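Local coordinates for pilus assembly protein PILC (Thermus thermophilus, PDB 2WHN) that probably controls type IV pilus assembly and disassembly as an inner-membrane component that interacts with PilB, here as its N-terminal domain, at residues A[56-60]-A[61-65]; A[35-38]-A[39-42]; A[77-80]-A[81-85]; A[16-19]-A[20-24]; A[101-104]-A[105-108]. All blocks are in the same frame, centred on the assembly; numbering follows the deposited sequence.

Contact 1: A[56-60]-A[61-65]; sequences RTDVE and GGMAF
Gly62 and Met63 turn their backbone amides back onto the last turn of helix 46-60, and these two hydrogen bonds close the end of the helix. Met63 N reaches Asp58 O at 3.2 Å, spanning five residues, while inside this bridge Gly62 N binds Val59 O at 2.9 Å from well above the carbonyl plane. Before them, Gly61 N still makes a helix-like bond to Thr57 O of 3.1 Å. A second, weak bond joins the same amide to Asp58 O, which therefore receives both Gly61 and Met63. A nearly straight CA-H...O contact adds to the polar set, with Val59 CA 3.5 Å from Met63 O.

Two pairs of side chains also touch. With CG anti to the backbone N (chi1 172°), Met63 runs alongside Asp58 in the same direction and packs SD on the Asp58 CB methylene at 3.8 Å; the Asp58 carboxylate itself is engaged by Lys71 in a salt bridge. The CG2 branch of Val59 meets Phe65 CD1 at 4.0 Å, approaching the ring obliquely, and the Phe65 ring also packs on Val83 of helix 77-89.

Gly62 takes a positive phi of 110°, a conformation that suits glycine. This phi and the paired six-residue and four-residue bonds define a Schellman motif, which here terminates helix 46-60 and leads the chain on to helix 65-70.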
loop_
_atom_site.group_PDB
_atom_site.type_symbol
_atom_site.label_atom_id
_atom_site.label_comp_id
_atom_site.label_asym_id
_atom_site.label_seq_id
_atom_site.Cartn_x
_atom_site.Cartn_y
_atom_site.Cartn_z
ATOM N N ARG A 56 1.406 7.505 5.381
ATOM C CA ARG A 56 2.177 8.626 4.851
ATOM C C ARG A 56 2.684 9.534 5.969
ATOM O O ARG A 56 3.806 10.029 5.917
ATOM C CB ARG A 56 1.335 9.437 3.863
ATOM C CG ARG A 56 2.025 10.693 3.355
ATOM C CD ARG A 56 1.220 11.340 2.244
ATOM N NE ARG A 56 1.470 12.775 2.145
ATOM C CZ ARG A 56 1.150 13.657 3.088
ATOM N NH1 ARG A 56 0.600 13.249 4.223
ATOM N NH2 ARG A 56 1.393 14.949 2.898
ATOM N N THR A 57 1.824 9.792 6.947
ATOM C CA THR A 57 2.203 10.564 8.125
ATOM C C THR A 57 3.382 9.914 8.839
ATOM O O THR A 57 4.340 10.586 9.211
ATOM C CB THR A 57 1.032 10.672 9.111
ATOM O OG1 THR A 57 -0.118 11.182 8.425
ATOM C CG2 THR A 57 1.383 11.602 10.271
ATOM N N ASP A 58 3.284 8.606 9.055
ATOM C CA ASP A 58 4.329 7.855 9.737
ATOM C C ASP A 58 5.651 7.950 8.989
ATOM O O ASP A 58 6.692 8.201 9.596
ATOM C CB ASP A 58 3.920 6.388 9.897
ATOM C CG ASP A 58 2.870 6.190 10.979
ATOM O OD1 ASP A 58 2.565 7.168 11.695
ATOM O OD2 ASP A 58 2.361 5.057 11.124
ATOM N N VAL A 59 5.605 7.745 7.675
ATOM C CA VAL A 59 6.817 7.776 6.853
ATOM C C VAL A 59 7.425 9.178 6.775
ATOM O O VAL A 59 8.647 9.347 6.829
ATOM C CB VAL A 59 6.552 7.264 5.426
ATOM C CG1 VAL A 59 7.821 7.342 4.600
ATOM C CG2 VAL A 59 6.018 5.828 5.467
ATOM N N GLU A 60 6.575 10.181 6.612
ATOM C CA GLU A 60 7.049 11.557 6.602
ATOM C C GLU A 60 7.771 11.906 7.910
ATOM O O GLU A 60 8.667 12.743 7.924
ATOM C CB GLU A 60 5.891 12.526 6.353
ATOM C CG GLU A 60 6.339 13.948 6.043
ATOM C CD GLU A 60 5.183 14.847 5.646
ATOM O OE1 GLU A 60 4.776 14.821 4.464
ATOM O OE2 GLU A 60 4.675 15.574 6.521
ATOM N N GLY A 61 7.380 11.250 8.999
ATOM C CA GLY A 61 8.000 11.477 10.307
ATOM C C GLY A 61 9.325 10.750 10.482
ATOM O O GLY A 61 10.042 10.977 11.458
ATOM N N GLY A 62 9.657 9.876 9.539
ATOM C CA GLY A 62 10.945 9.188 9.570
ATOM C C GLY A 62 10.879 7.704 9.890
ATOM O O GLY A 62 11.912 7.033 9.970
ATOM N N MET A 63 9.670 7.187 10.084
ATOM C CA MET A 63 9.477 5.752 10.288
ATOM C C MET A 63 9.631 5.015 8.962
ATOM O O MET A 63 9.390 5.583 7.891
ATOM C CB MET A 63 8.095 5.476 10.893
ATOM C CG MET A 63 7.718 4.002 10.959
ATOM S SD MET A 63 6.073 3.736 11.659
ATOM C CE MET A 63 6.115 4.880 13.046
ATOM N N ALA A 64 10.064 3.760 9.032
ATOM C CA ALA A 64 10.259 2.958 7.834
ATOM C C ALA A 64 8.922 2.627 7.178
ATOM O O ALA A 64 7.902 2.498 7.859
ATOM C CB ALA A 64 11.027 1.685 8.168
ATOM N N PHE A 65 8.931 2.518 5.852
ATOM C CA PHE A 65 7.717 2.238 5.088
ATOM C C PHE A 65 7.113 0.900 5.509
ATOM O O PHE A 65 5.907 0.798 5.758
ATOM C CB PHE A 65 8.024 2.244 3.582
ATOM C CG PHE A 65 6.812 2.071 2.707
ATOM C CD1 PHE A 65 5.590 2.620 3.066
ATOM C CD2 PHE A 65 6.911 1.402 1.495
ATOM C CE1 PHE A 65 4.480 2.479 2.244
ATOM C CE2 PHE A 65 5.808 1.254 0.670
ATOM C CZ PHE A 65 4.589 1.790 1.044
#

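Contact 2: A[35-38]-A[39-42]; sequences ALAI and LERQ
Glu40 N donates to Leu36 O at 2.8 Å, the shortest hydrogen bond between 35-38 and 39-42, in the C-terminal part of helix 32-39, where a type I beta turn runs from Leu39 to Gln42. Leu39 N makes the preceding helical bond, to Ala35 O. Arg41 N binds Ile38 O, three residues back, at 3.2 Å and from above the carbonyl plane.

The side chains of the turn fold back over carbonyls of the last helical turn. Glu40 holds CG between its backbone N and carbonyl carbon (chi1 86°), which sets that methylene 3.3 Å from Ala37 O; its carboxylate has a long, weak ion pair with Arg56 of helix 46-60. Arg41 bends at chi3 and brings its guanidinium flat over the same carbonyl. Arg41 NH1 comes to 2.8 Å from Ala37 O, but the oxygen lies over the face of the group, so the angle is too poor for a hydrogen bond, and any attraction is probably one of charge and dipole. Gln42 instead stretches out beside Ile38, pointing the same way.

Leu39 is buried and packs on Phe18 and Met25 of helix 12-28, and Ala35 touches Leu22 there. The amide nitrogen Gln42 NE2 lies 3.5 Å from the Ile38 CG2 methyl, and Gln42 CG lies 3.3 Å from Ile38 O.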
loop_
_atom_site.group_PDB
_atom_site.type_symbol
_atom_site.label_atom_id
_atom_site.label_comp_id
_atom_site.label_asym_id
_atom_site.label_seq_id
_atom_site.Cartn_x
_atom_site.Cartn_y
_atom_site.Cartn_z
ATOM N N ALA A 35 4.530 9.781 -4.138
ATOM C CA ALA A 35 3.526 8.816 -4.594
ATOM C C ALA A 35 2.391 8.655 -3.585
ATOM O O ALA A 35 1.214 8.624 -3.957
ATOM C CB ALA A 35 4.172 7.465 -4.882
ATOM N N LEU A 36 2.746 8.577 -2.306
ATOM C CA LEU A 36 1.754 8.374 -1.261
ATOM C C LEU A 36 0.789 9.554 -1.148
ATOM O O LEU A 36 -0.405 9.359 -0.937
ATOM C CB LEU A 36 2.429 8.101 0.087
ATOM C CG LEU A 36 3.193 6.778 0.189
ATOM C CD1 LEU A 36 4.002 6.715 1.471
ATOM C CD2 LEU A 36 2.246 5.591 0.090
ATOM N N ALA A 37 1.306 10.771 -1.296
ATOM C CA ALA A 37 0.470 11.966 -1.228
ATOM C C ALA A 37 -0.560 12.007 -2.355
ATOM O O ALA A 37 -1.689 12.467 -2.165
ATOM C CB ALA A 37 1.330 13.222 -1.248
ATOM N N ILE A 38 -0.159 11.540 -3.533
ATOM C CA ILE A 38 -1.059 11.462 -4.679
ATOM C C ILE A 38 -2.081 10.355 -4.464
ATOM O O ILE A 38 -3.273 10.538 -4.728
ATOM C CB ILE A 38 -0.283 11.181 -5.981
ATOM C CG1 ILE A 38 0.499 12.420 -6.421
ATOM C CG2 ILE A 38 -1.226 10.701 -7.079
ATOM C CD1 ILE A 38 1.843 12.096 -7.049
ATOM N N LEU A 39 -1.605 9.221 -3.954
ATOM C CA LEU A 39 -2.441 8.048 -3.729
ATOM C C LEU A 39 -3.503 8.300 -2.674
ATOM O O LEU A 39 -4.627 7.812 -2.787
ATOM C CB LEU A 39 -1.585 6.850 -3.302
ATOM C CG LEU A 39 -0.982 6.078 -4.465
ATOM C CD1 LEU A 39 -0.300 4.814 -3.980
ATOM C CD2 LEU A 39 -2.065 5.770 -5.492
ATOM N N GLU A 40 -3.106 8.982 -1.606
ATOM C CA GLU A 40 -3.992 9.240 -0.479
ATOM C C GLU A 40 -5.151 10.136 -0.896
ATOM O O GLU A 40 -6.116 10.303 -0.153
ATOM C CB GLU A 40 -3.220 9.886 0.677
ATOM C CG GLU A 40 -3.106 11.401 0.575
ATOM C CD GLU A 40 -2.345 12.016 1.739
ATOM O OE1 GLU A 40 -2.139 11.321 2.756
ATOM O OE2 GLU A 40 -1.966 13.205 1.639
ATOM N N ARG A 41 -5.046 10.721 -2.085
ATOM C CA ARG A 41 -6.114 11.562 -2.612
ATOM C C ARG A 41 -6.957 10.817 -3.640
ATOM O O ARG A 41 -8.069 11.235 -3.953
ATOM C CB ARG A 41 -5.550 12.848 -3.221
ATOM C CG ARG A 41 -5.251 13.936 -2.202
ATOM C CD ARG A 41 -5.043 15.287 -2.871
ATOM N NE ARG A 41 -3.932 15.259 -3.818
ATOM C CZ ARG A 41 -2.651 15.229 -3.466
ATOM N NH1 ARG A 41 -2.315 15.220 -2.183
ATOM N NH2 ARG A 41 -1.705 15.203 -4.395
ATOM N N GLN A 42 -6.436 9.706 -4.154
ATOM C CA GLN A 42 -7.121 8.969 -5.213
ATOM C C GLN A 42 -7.541 7.566 -4.779
ATOM O O GLN A 42 -7.767 6.690 -5.615
ATOM C CB GLN A 42 -6.259 8.902 -6.478
ATOM C CG GLN A 42 -5.704 10.249 -6.916
ATOM C CD GLN A 42 -5.195 10.245 -8.347
ATOM O OE1 GLN A 42 -5.604 9.417 -9.160
ATOM N NE2 GLN A 42 -4.316 11.190 -8.666
#

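Contact 3: A[77-80]-A[81-85]; sequences RLYV and NLVRA
Leu82 packs back on Leu78, one helical turn earlier, and each step of its side chain meets something there. Its CB sits 3.2 Å from Leu78 O and somewhat farther from Tyr79 O. At CG, held anti to the carbonyl carbon (chi1 -83°), the chain is still over Leu78 O and begins to meet the Leu78 CD1 methyl. The CD1 branch of Leu82 then ends 3.9 Å from Leu78 CG. The two leucines thus run side by side in the same direction, forming a short apolar ridge.

A second i to i+4 pair is made by Tyr79 and Val83. Val83 CG2 approaches the ring obliquely at the CD2-CE2 bond, 3.8 Å from Tyr79 CE2. Beneath these side chains the backbone bonding is regular. Val83 N reaches Tyr79 O almost straight, with an angle of 175° at the hydrogen, and Arg84 N gives the shortest bond of the series, 2.7 Å to Val80 O.

The contact lies wholly within helix 77-89. Tyr79 is buried against Leu96, Leu99 and Leu103 of helix 92-109, and its hydroxyl hydrogen-bonds Ser19 OG on helix 12-28. Leu82 also reaches Leu99, whereas Val83 packs on Phe65 and Leu69 of helix 65-70, so different side chains of this helix pack against three others in an all-helical domain.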
loop_
_atom_site.group_PDB
_atom_site.type_symbol
_atom_site.label_atom_id
_atom_site.label_comp_id
_atom_site.label_asym_id
_atom_site.label_seq_id
_atom_site.Cartn_x
_atom_site.Cartn_y
_atom_site.Cartn_z
ATOM N N ARG A 77 2.110 -10.487 5.934
ATOM C CA ARG A 77 3.498 -10.609 6.372
ATOM C C ARG A 77 4.448 -10.612 5.184
ATOM O O ARG A 77 5.491 -9.959 5.206
ATOM C CB ARG A 77 3.699 -11.884 7.193
ATOM C CG ARG A 77 3.349 -11.743 8.661
ATOM C CD ARG A 77 3.647 -13.032 9.418
ATOM N NE ARG A 77 2.686 -13.263 10.490
ATOM C CZ ARG A 77 1.410 -13.576 10.292
ATOM N NH1 ARG A 77 0.938 -13.691 9.058
ATOM N NH2 ARG A 77 0.603 -13.770 11.327
ATOM N N LEU A 78 4.087 -11.354 4.145
ATOM C CA LEU A 78 4.920 -11.436 2.957
ATOM C C LEU A 78 5.019 -10.078 2.262
ATOM O O LEU A 78 6.092 -9.674 1.813
ATOM C CB LEU A 78 4.377 -12.490 1.993
ATOM C CG LEU A 78 5.240 -12.747 0.758
ATOM C CD1 LEU A 78 6.673 -13.072 1.164
ATOM C CD2 LEU A 78 4.647 -13.862 -0.089
ATOM N N TYR A 79 3.892 -9.379 2.180
ATOM C CA TYR A 79 3.864 -8.048 1.586
ATOM C C TYR A 79 4.851 -7.145 2.314
ATOM O O TYR A 79 5.722 -6.533 1.692
ATOM C CB TYR A 79 2.448 -7.465 1.666
ATOM C CG TYR A 79 2.182 -6.293 0.742
ATOM C CD1 TYR A 79 1.327 -6.423 -0.343
ATOM C CD2 TYR A 79 2.723 -5.040 1.000
ATOM C CE1 TYR A 79 1.039 -5.345 -1.161
ATOM C CE2 TYR A 79 2.451 -3.956 0.179
ATOM C CZ TYR A 79 1.615 -4.117 -0.903
ATOM O OH TYR A 79 1.336 -3.049 -1.722
ATOM N N VAL A 80 4.717 -7.080 3.637
ATOM C CA VAL A 80 5.578 -6.237 4.466
ATOM C C VAL A 80 7.040 -6.670 4.353
ATOM O O VAL A 80 7.936 -5.841 4.192
ATOM C CB VAL A 80 5.138 -6.266 5.952
ATOM C CG1 VAL A 80 6.188 -5.619 6.845
ATOM C CG2 VAL A 80 3.783 -5.581 6.130
ATOM N N ASN A 81 7.276 -7.974 4.427
ATOM C CA ASN A 81 8.634 -8.502 4.327
ATOM C C ASN A 81 9.272 -8.184 2.977
ATOM O O ASN A 81 10.454 -7.860 2.902
ATOM C CB ASN A 81 8.647 -10.010 4.589
ATOM C CG ASN A 81 8.636 -10.343 6.069
ATOM O OD1 ASN A 81 9.035 -9.528 6.899
ATOM N ND2 ASN A 81 8.203 -11.553 6.404
ATOM N N LEU A 82 8.476 -8.253 1.917
ATOM C CA LEU A 82 8.956 -7.925 0.581
ATOM C C LEU A 82 9.253 -6.432 0.446
ATOM O O LEU A 82 10.314 -6.042 -0.041
ATOM C CB LEU A 82 7.938 -8.364 -0.474
ATOM C CG LEU A 82 8.033 -9.837 -0.869
ATOM C CD1 LEU A 82 6.881 -10.221 -1.792
ATOM C CD2 LEU A 82 9.386 -10.119 -1.527
ATOM N N VAL A 83 8.316 -5.604 0.900
ATOM C CA VAL A 83 8.541 -4.163 0.988
ATOM C C VAL A 83 9.779 -3.840 1.810
ATOM O O VAL A 83 10.557 -2.954 1.453
ATOM C CB VAL A 83 7.314 -3.424 1.575
ATOM C CG1 VAL A 83 7.684 -1.997 1.982
ATOM C CG2 VAL A 83 6.177 -3.416 0.564
ATOM N N ARG A 84 9.985 -4.583 2.895
ATOM C CA ARG A 84 11.160 -4.375 3.742
ATOM C C ARG A 84 12.462 -4.657 2.993
ATOM O O ARG A 84 13.459 -3.956 3.175
ATOM C CB ARG A 84 11.085 -5.239 5.004
ATOM C CG ARG A 84 12.378 -5.266 5.803
ATOM C CD ARG A 84 12.698 -3.886 6.348
ATOM N NE ARG A 84 14.050 -3.812 6.893
ATOM C CZ ARG A 84 14.607 -2.696 7.351
ATOM N NH1 ARG A 84 13.927 -1.555 7.330
ATOM N NH2 ARG A 84 15.844 -2.721 7.825
ATOM N N ALA A 85 12.459 -5.692 2.161
ATOM C CA ALA A 85 13.621 -5.990 1.325
ATOM C C ALA A 85 13.844 -4.872 0.305
ATOM O O ALA A 85 14.978 -4.495 0.020
ATOM C CB ALA A 85 13.449 -7.329 0.622
#

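Contact 4: A[16-19]-A[20-24]; sequences AIFS and RQLAT
Phe18 and Leu22 stand side by side and point the same way, an i to i+4 pair in the middle of the alpha-helix 12-28. The phenyl ring and the leucine branch meet at their far ends, Phe18 CZ to Leu22 CD2 3.9 Å, the methyl coming obliquely to the ring. Both are buried: Leu22 packs on Leu96 of helix 92-109, and Phe48 meets the Phe18 ring edge-to-face.

Ile17 and Gln21 are turned differently, crossing at a slant. The extended Gln21 chain passes over Ile17 O, with Gln21 CG 3.3 Å from that oxygen, and its amide then comes to the isoleucine branch, Gln21 NE2 lying 3.6 Å from Ile17 CG2.

Arg20 leaves the helix on yet another side. Its aliphatic part starts over Ala16 O, Arg20 CB being 3.5 Å away, and then bends at both chi2 and chi3 (49° and 69°), which swings the guanidinium to helix 92-109. There all three nitrogens are engaged: NH1 in a salt bridge with Asp97, NE in one with Glu104, and NH2 in a hydrogen bond to Ser101 OG. That grip should fix the rotation of the group. Ser19 OG is likewise occupied, by Leu15 O of the preceding turn.

Four regular backbone bonds underlie these side chains, and in the straightest Gln21 N meets Ile17 O at 2.9 Å, nearly along the C=O axis.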
loop_
_atom_site.group_PDB
_atom_site.type_symbol
_atom_site.label_atom_id
_atom_site.label_comp_id
_atom_site.label_asym_id
_atom_site.label_seq_id
_atom_site.Cartn_x
_atom_site.Cartn_y
_atom_site.Cartn_z
ATOM N N ALA A 16 -5.040 -4.202 -4.623
ATOM C CA ALA A 16 -4.472 -4.346 -5.961
ATOM C C ALA A 16 -4.299 -2.993 -6.649
ATOM O O ALA A 16 -3.259 -2.720 -7.247
ATOM C CB ALA A 16 -5.330 -5.270 -6.810
ATOM N N ILE A 17 -5.332 -2.158 -6.577
ATOM C CA ILE A 17 -5.284 -0.823 -7.168
ATOM C C ILE A 17 -4.184 0.022 -6.530
ATOM O O ILE A 17 -3.305 0.546 -7.223
ATOM C CB ILE A 17 -6.652 -0.111 -7.047
ATOM C CG1 ILE A 17 -7.687 -0.825 -7.913
ATOM C CG2 ILE A 17 -6.541 1.354 -7.453
ATOM C CD1 ILE A 17 -9.088 -0.266 -7.782
ATOM N N PHE A 18 -4.192 0.094 -5.201
ATOM C CA PHE A 18 -3.133 0.786 -4.471
ATOM C C PHE A 18 -1.743 0.350 -4.926
ATOM O O PHE A 18 -0.868 1.184 -5.168
ATOM C CB PHE A 18 -3.260 0.548 -2.968
ATOM C CG PHE A 18 -2.018 0.908 -2.194
ATOM C CD1 PHE A 18 -1.710 2.230 -1.932
ATOM C CD2 PHE A 18 -1.159 -0.075 -1.741
ATOM C CE1 PHE A 18 -0.567 2.566 -1.229
ATOM C CE2 PHE A 18 -0.021 0.252 -1.030
ATOM C CZ PHE A 18 0.283 1.574 -0.779
ATOM N N SER A 19 -1.528 -0.963 -4.975
ATOM C CA SER A 19 -0.218 -1.529 -5.288
ATOM C C SER A 19 0.218 -1.182 -6.713
ATOM O O SER A 19 1.381 -0.870 -6.952
ATOM C CB SER A 19 -0.226 -3.052 -5.098
ATOM O OG SER A 19 -0.514 -3.408 -3.754
ATOM N N ARG A 20 -0.716 -1.268 -7.657
ATOM C CA ARG A 20 -0.452 -0.867 -9.036
ATOM C C ARG A 20 -0.110 0.626 -9.154
ATOM O O ARG A 20 0.859 1.006 -9.817
ATOM C CB ARG A 20 -1.642 -1.215 -9.933
ATOM C CG ARG A 20 -1.427 -0.862 -11.399
ATOM C CD ARG A 20 -0.077 -1.384 -11.883
ATOM N NE ARG A 20 -0.062 -2.843 -11.941
ATOM C CZ ARG A 20 1.039 -3.580 -12.067
ATOM N NH1 ARG A 20 2.231 -2.996 -12.148
ATOM N NH2 ARG A 20 0.946 -4.904 -12.115
ATOM N N GLN A 21 -0.916 1.468 -8.517
ATOM C CA GLN A 21 -0.679 2.911 -8.518
ATOM C C GLN A 21 0.720 3.250 -8.028
ATOM O O GLN A 21 1.434 4.041 -8.649
ATOM C CB GLN A 21 -1.712 3.622 -7.647
ATOM C CG GLN A 21 -3.117 3.644 -8.234
ATOM C CD GLN A 21 -4.147 4.130 -7.236
ATOM O OE1 GLN A 21 -3.957 4.015 -6.024
ATOM N NE2 GLN A 21 -5.232 4.709 -7.740
ATOM N N LEU A 22 1.087 2.684 -6.883
ATOM C CA LEU A 22 2.385 2.949 -6.293
ATOM C C LEU A 22 3.498 2.408 -7.187
ATOM O O LEU A 22 4.462 3.112 -7.475
ATOM C CB LEU A 22 2.468 2.346 -4.887
ATOM C CG LEU A 22 3.752 2.614 -4.097
ATOM C CD1 LEU A 22 4.036 4.116 -3.996
ATOM C CD2 LEU A 22 3.688 1.976 -2.713
ATOM N N ALA A 23 3.335 1.172 -7.658
ATOM C CA ALA A 23 4.246 0.582 -8.638
ATOM C C ALA A 23 4.494 1.530 -9.806
ATOM O O ALA A 23 5.626 1.686 -10.269
ATOM C CB ALA A 23 3.675 -0.741 -9.162
ATOM N N THR A 24 3.410 2.060 -10.351
ATOM C CA THR A 24 3.468 2.901 -11.538
ATOM C C THR A 24 4.241 4.185 -11.249
ATOM O O THR A 24 5.160 4.543 -11.980
ATOM C CB THR A 24 2.048 3.224 -12.046
ATOM O OG1 THR A 24 1.498 2.053 -12.662
ATOM C CG2 THR A 24 2.069 4.367 -13.063
#

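Contact 5: A[101-104]-A[105-108]; sequences SFLE and KELE
Lys105 curls back over Ser101 in the preceding turn of the alpha-helix 92-109. Its CG, anti to the carbonyl carbon, lies 3.5 Å from Ser101 O. A bend at chi3 (-89°) then returns the chain to the same carbonyl, and Lys105 CE comes within 3.2 Å of Ser101 O. The oxygen thus has aliphatic carbons around it as well as its backbone donor, Lys105 N.

Glu104 points elsewhere, its carboxylate being engaged by helix 12-28. What it offers to the next turn is its carbonyl: Glu104 O receives Glu108 N at 3.1 Å, and Glu108 CG leans over the same oxygen.

Glu106 runs alongside Leu103 and obliquely across Phe102. One carboxylate oxygen serves both, Glu106 OE1 lying 3.8 Å from Leu103 CD2 and 3.9 Å from Phe102 CE2, with the carboxylate plane 59° from the ring. No hydrogen bond is involved; these are van der Waals contacts along the surface of the helix.

Leu103 and Leu107 both pack on Leu12 of helix 12-28, and between this pair Leu107 N binds Leu103 O at 2.8 Å.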
loop_
_atom_site.group_PDB
_atom_site.type_symbol
_atom_site.label_atom_id
_atom_site.label_comp_id
_atom_site.label_asym_id
_atom_site.label_seq_id
_atom_site.Cartn_x
_atom_site.Cartn_y
_atom_site.Cartn_z
ATOM N N SER A 101 1.066 -7.208 -9.685
ATOM C CA SER A 101 0.718 -8.199 -10.703
ATOM C C SER A 101 0.170 -9.469 -10.063
ATOM O O SER A 101 -0.779 -10.071 -10.563
ATOM C CB SER A 101 1.943 -8.546 -11.550
ATOM O OG SER A 101 2.405 -7.409 -12.256
ATOM N N PHE A 102 0.834 -9.909 -9.001
ATOM C CA PHE A 102 0.356 -11.022 -8.200
ATOM C C PHE A 102 -1.084 -10.791 -7.742
ATOM O O PHE A 102 -1.929 -11.686 -7.835
ATOM C CB PHE A 102 1.267 -11.220 -6.990
ATOM C CG PHE A 102 0.835 -12.335 -6.088
ATOM C CD1 PHE A 102 1.198 -13.644 -6.363
ATOM C CD2 PHE A 102 0.046 -12.081 -4.980
ATOM C CE1 PHE A 102 0.786 -14.679 -5.543
ATOM C CE2 PHE A 102 -0.364 -13.111 -4.152
ATOM C CZ PHE A 102 -0.000 -14.411 -4.438
ATOM N N LEU A 103 -1.361 -9.587 -7.252
ATOM C CA LEU A 103 -2.660 -9.284 -6.660
ATOM C C LEU A 103 -3.737 -9.148 -7.731
ATOM O O LEU A 103 -4.856 -9.645 -7.568
ATOM C CB LEU A 103 -2.582 -8.012 -5.818
ATOM C CG LEU A 103 -1.832 -8.157 -4.494
ATOM C CD1 LEU A 103 -1.506 -6.796 -3.885
ATOM C CD2 LEU A 103 -2.634 -9.012 -3.520
ATOM N N GLU A 104 -3.374 -8.523 -8.847
ATOM C CA GLU A 104 -4.284 -8.384 -9.975
ATOM C C GLU A 104 -4.748 -9.743 -10.482
ATOM O O GLU A 104 -5.897 -9.907 -10.871
ATOM C CB GLU A 104 -3.618 -7.608 -11.111
ATOM C CG GLU A 104 -3.749 -6.106 -10.990
ATOM C CD GLU A 104 -2.608 -5.379 -11.666
ATOM O OE1 GLU A 104 -1.753 -6.056 -12.281
ATOM O OE2 GLU A 104 -2.579 -4.131 -11.604
ATOM N N LYS A 105 -3.842 -10.713 -10.486
ATOM C CA LYS A 105 -4.168 -12.047 -10.975
ATOM C C LYS A 105 -4.974 -12.845 -9.954
ATOM O O LYS A 105 -5.911 -13.556 -10.312
ATOM C CB LYS A 105 -2.898 -12.796 -11.383
ATOM C CG LYS A 105 -2.345 -12.367 -12.737
ATOM C CD LYS A 105 -1.077 -13.134 -13.098
ATOM C CE LYS A 105 0.165 -12.425 -12.575
ATOM N NZ LYS A 105 1.350 -13.333 -12.567
ATOM N N GLU A 106 -4.624 -12.703 -8.679
ATOM C CA GLU A 106 -5.443 -13.237 -7.596
ATOM C C GLU A 106 -6.862 -12.688 -7.713
ATOM O O GLU A 106 -7.837 -13.430 -7.620
ATOM C CB GLU A 106 -4.844 -12.862 -6.236
ATOM C CG GLU A 106 -5.089 -13.892 -5.135
ATOM C CD GLU A 106 -5.061 -13.288 -3.738
ATOM O OE1 GLU A 106 -4.112 -12.539 -3.424
ATOM O OE2 GLU A 106 -5.986 -13.576 -2.948
ATOM N N LEU A 107 -6.964 -11.387 -7.961
ATOM C CA LEU A 107 -8.256 -10.726 -8.096
ATOM C C LEU A 107 -9.108 -11.342 -9.203
ATOM O O LEU A 107 -10.281 -11.652 -8.993
ATOM C CB LEU A 107 -8.061 -9.232 -8.359
ATOM C CG LEU A 107 -9.330 -8.380 -8.434
ATOM C CD1 LEU A 107 -10.132 -8.494 -7.145
ATOM C CD2 LEU A 107 -8.976 -6.926 -8.728
ATOM N N GLU A 108 -8.531 -11.491 -10.392
ATOM C CA GLU A 108 -9.312 -11.927 -11.545
ATOM C C GLU A 108 -9.669 -13.409 -11.482
ATOM O O GLU A 108 -10.684 -13.832 -12.036
ATOM C CB GLU A 108 -8.602 -11.590 -12.856
ATOM C CG GLU A 108 -7.290 -12.320 -13.070
ATOM C CD GLU A 108 -7.037 -12.626 -14.532
ATOM O OE1 GLU A 108 -8.017 -12.892 -15.258
ATOM O OE2 GLU A 108 -5.863 -12.590 -14.959
#

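Overall arrangement
All five contacts are local and follow one another along the chain, so none nests within or crosses another and none closes a long loop. Contact 4 comes first, at the middle of helix 12-28. Contact 2 lies at the C-terminal part of helix 32-39 and the loop after it, contact 1 ends helix 46-60, and contacts 3 and 5 lie within helices 77-89 and 92-109. Contact 4 touches each of the others, through Leu39 to contact 2, Phe65 to contact 1, Tyr79 to contact 3 and Arg20 to contact 5. Arg56 on Leu36 and Ala37 ties contact 1 to contact 2, Phe65 on Val83 ties it to contact 3, and Tyr79 on Leu103 joins contacts 3 and 5.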